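PDB 1AEP: apolipophorin-3b from Locusta migratoria, which assists in loading diacylglycerol into lipophorin and raises its lipid capacity by covering the expanding hydrophobic surface, supporting lipid transport during flight. Local coordinates for residues A[13-18]-A[111-116]. Numbering follows the deposited sequence.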
loop_
_atom_site.group_PDB
_atom_site.type_symbol
_atom_site.label_atom_id
_atom_site.label_comp_id
_atom_site.label_asym_id
_atom_site.label_seq_id
_atom_site.Cartn_x
_atom_site.Cartn_y
_atom_site.Cartn_z
ATOM N N GLN A 13 11.352 2.815 -4.343
ATOM C CA GLN A 13 10.777 4.118 -4.323
ATOM C C GLN A 13 9.498 4.137 -3.491
ATOM O O GLN A 13 9.158 5.111 -2.834
ATOM C CB GLN A 13 10.551 4.435 -5.790
ATOM C CG GLN A 13 11.663 5.259 -6.459
ATOM C CD GLN A 13 11.227 5.734 -7.837
ATOM O OE1 GLN A 13 10.401 6.640 -7.971
ATOM N NE2 GLN A 13 11.753 5.113 -8.874
ATOM N N LEU A 14 8.800 3.020 -3.514
ATOM C CA LEU A 14 7.587 2.850 -2.750
ATOM C C LEU A 14 7.868 2.950 -1.256
ATOM O O LEU A 14 7.185 3.643 -0.495
ATOM C CB LEU A 14 7.237 1.405 -2.987
ATOM C CG LEU A 14 5.776 1.116 -3.024
ATOM C CD1 LEU A 14 5.596 0.032 -4.050
ATOM C CD2 LEU A 14 5.440 0.573 -1.692
ATOM N N ASN A 15 8.904 2.229 -0.865
ATOM C CA ASN A 15 9.358 2.143 0.500
ATOM C C ASN A 15 9.681 3.499 1.078
ATOM O O ASN A 15 9.258 3.860 2.182
ATOM C CB ASN A 15 10.582 1.200 0.477
ATOM C CG ASN A 15 11.496 1.195 1.696
ATOM O OD1 ASN A 15 12.255 2.147 1.935
ATOM N ND2 ASN A 15 11.464 0.089 2.468
ATOM N N HIS A 16 10.457 4.248 0.340
ATOM C CA HIS A 16 10.800 5.542 0.844
ATOM C C HIS A 16 9.532 6.331 1.074
ATOM O O HIS A 16 9.325 6.936 2.130
ATOM C CB HIS A 16 11.692 6.237 -0.159
ATOM C CG HIS A 16 12.238 7.556 0.330
ATOM N ND1 HIS A 16 12.000 8.746 -0.361
ATOM C CD2 HIS A 16 12.988 7.860 1.438
ATOM C CE1 HIS A 16 12.604 9.725 0.315
ATOM N NE2 HIS A 16 13.212 9.220 1.391
ATOM N N THR A 17 8.699 6.302 0.054
ATOM C CA THR A 17 7.440 7.002 0.121
ATOM C C THR A 17 6.728 6.613 1.399
ATOM O O THR A 17 6.496 7.435 2.277
ATOM C CB THR A 17 6.549 6.736 -1.128
ATOM O OG1 THR A 17 7.190 7.205 -2.274
ATOM C CG2 THR A 17 5.171 7.398 -1.004
ATOM N N ILE A 18 6.414 5.341 1.499
ATOM C CA ILE A 18 5.718 4.839 2.677
ATOM C C ILE A 18 6.345 5.256 4.006
ATOM O O ILE A 18 5.643 5.693 4.921
ATOM C CB ILE A 18 5.565 3.327 2.629
ATOM C CG1 ILE A 18 4.800 2.901 1.370
ATOM C CG2 ILE A 18 4.894 2.849 3.882
ATOM C CD1 ILE A 18 4.201 1.511 1.465
ATOM N N GLN A 111 5.144 -6.521 1.915
ATOM C CA GLN A 111 4.591 -7.419 0.937
ATOM C C GLN A 111 5.102 -7.110 -0.473
ATOM O O GLN A 111 5.237 -8.005 -1.309
ATOM C CB GLN A 111 3.101 -7.313 1.032
ATOM C CG GLN A 111 2.529 -8.498 1.789
ATOM C CD GLN A 111 1.299 -8.114 2.574
ATOM O OE1 GLN A 111 1.261 -8.152 3.810
ATOM N NE2 GLN A 111 0.280 -7.698 1.828
ATOM N N TRP A 112 5.388 -5.829 -0.723
ATOM C CA TRP A 112 5.927 -5.390 -1.982
ATOM C C TRP A 112 7.369 -5.828 -2.094
ATOM O O TRP A 112 7.801 -6.286 -3.145
ATOM C CB TRP A 112 5.794 -3.893 -2.186
ATOM C CG TRP A 112 4.560 -3.679 -2.982
ATOM C CD1 TRP A 112 3.398 -3.165 -2.527
ATOM C CD2 TRP A 112 4.352 -4.040 -4.359
ATOM N NE1 TRP A 112 2.468 -3.185 -3.527
ATOM C CE2 TRP A 112 3.023 -3.679 -4.676
ATOM C CE3 TRP A 112 5.159 -4.576 -5.384
ATOM C CZ2 TRP A 112 2.455 -3.876 -5.958
ATOM C CZ3 TRP A 112 4.603 -4.800 -6.623
ATOM C CH2 TRP A 112 3.267 -4.458 -6.920
ATOM N N GLN A 113 8.096 -5.714 -0.992
ATOM C CA GLN A 113 9.474 -6.139 -0.989
ATOM C C GLN A 113 9.568 -7.636 -1.252
ATOM O O GLN A 113 10.341 -8.074 -2.089
ATOM C CB GLN A 113 10.143 -5.784 0.324
ATOM C CG GLN A 113 10.103 -4.271 0.574
ATOM C CD GLN A 113 10.981 -3.802 1.725
ATOM O OE1 GLN A 113 11.740 -2.817 1.590
ATOM N NE2 GLN A 113 10.867 -4.493 2.870
ATOM N N ASP A 114 8.751 -8.422 -0.545
ATOM C CA ASP A 114 8.694 -9.880 -0.706
ATOM C C ASP A 114 8.571 -10.282 -2.173
ATOM O O ASP A 114 9.408 -10.990 -2.715
ATOM C CB ASP A 114 7.389 -10.392 -0.128
ATOM C CG ASP A 114 7.600 -11.176 1.105
ATOM O OD1 ASP A 114 8.410 -10.862 1.950
ATOM O OD2 ASP A 114 6.802 -12.234 1.172
ATOM N N ILE A 115 7.465 -9.868 -2.810
ATOM C CA ILE A 115 7.244 -10.162 -4.204
ATOM C C ILE A 115 8.356 -9.669 -5.116
ATOM O O ILE A 115 8.652 -10.283 -6.129
ATOM C CB ILE A 115 5.958 -9.566 -4.668
ATOM C CG1 ILE A 115 5.354 -10.536 -5.656
ATOM C CG2 ILE A 115 6.246 -8.238 -5.329
ATOM C CD1 ILE A 115 4.415 -11.494 -4.944
ATOM N N ALA A 116 8.983 -8.532 -4.790
ATOM C CA ALA A 116 10.049 -8.000 -5.628
ATOM C C ALA A 116 11.245 -8.938 -5.650
ATOM O O ALA A 116 11.793 -9.283 -6.694
ATOM C CB ALA A 116 10.511 -6.656 -5.100
#
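Leu14 and Trp112 form the apolar half of this contact between helices 7-25 and 94-121. The CD1 methyl of Leu14 sits over one face of the indole, 4.1 Å from the centroid of the five-membered ring and 15° off its normal, a CH-pi contact. Within the ring the methyl's nearest atom is CG, at 4.0 Å from Leu14 CD1, so the touch falls on the end of the indole next to its CB. The two side chains meet at about a right angle. Each residue suits its buried place: a branched leucine offers a methyl to a flat surface, and a tryptophan is broad enough to meet several helices at once.

The polar half lies one residue further along each helix, where both partners are partly exposed. Asn15 carries its CG anti to the backbone N (chi1 164°). The CB of Gln113 does not point at helix 7-25, but its chain, extended beyond CG, brings the amide end nearer. Asn15 ND2 lies 3.0 Å from Gln113 OE1, with the two amide planes turned only 18° from each other. Amides suit this border because they can face water as well as one another. Asn15 is also a glycosylation site, although it carries no sugar here.

The contact belongs to the amphipathic five-helix bundle of apolipophorin III, whose apolar faces turn inward in the lipid-free monomer. On helix 7-25, Thr17, whose OG1 donates to Gln13 O of its own helix, packs on Lys142 and Ala145 of helix 131-154. Around Trp112, Ala138 and Thr141 of that same helix add further packing, while Phe77 of helix 69-83 meets the indole edge-to-face.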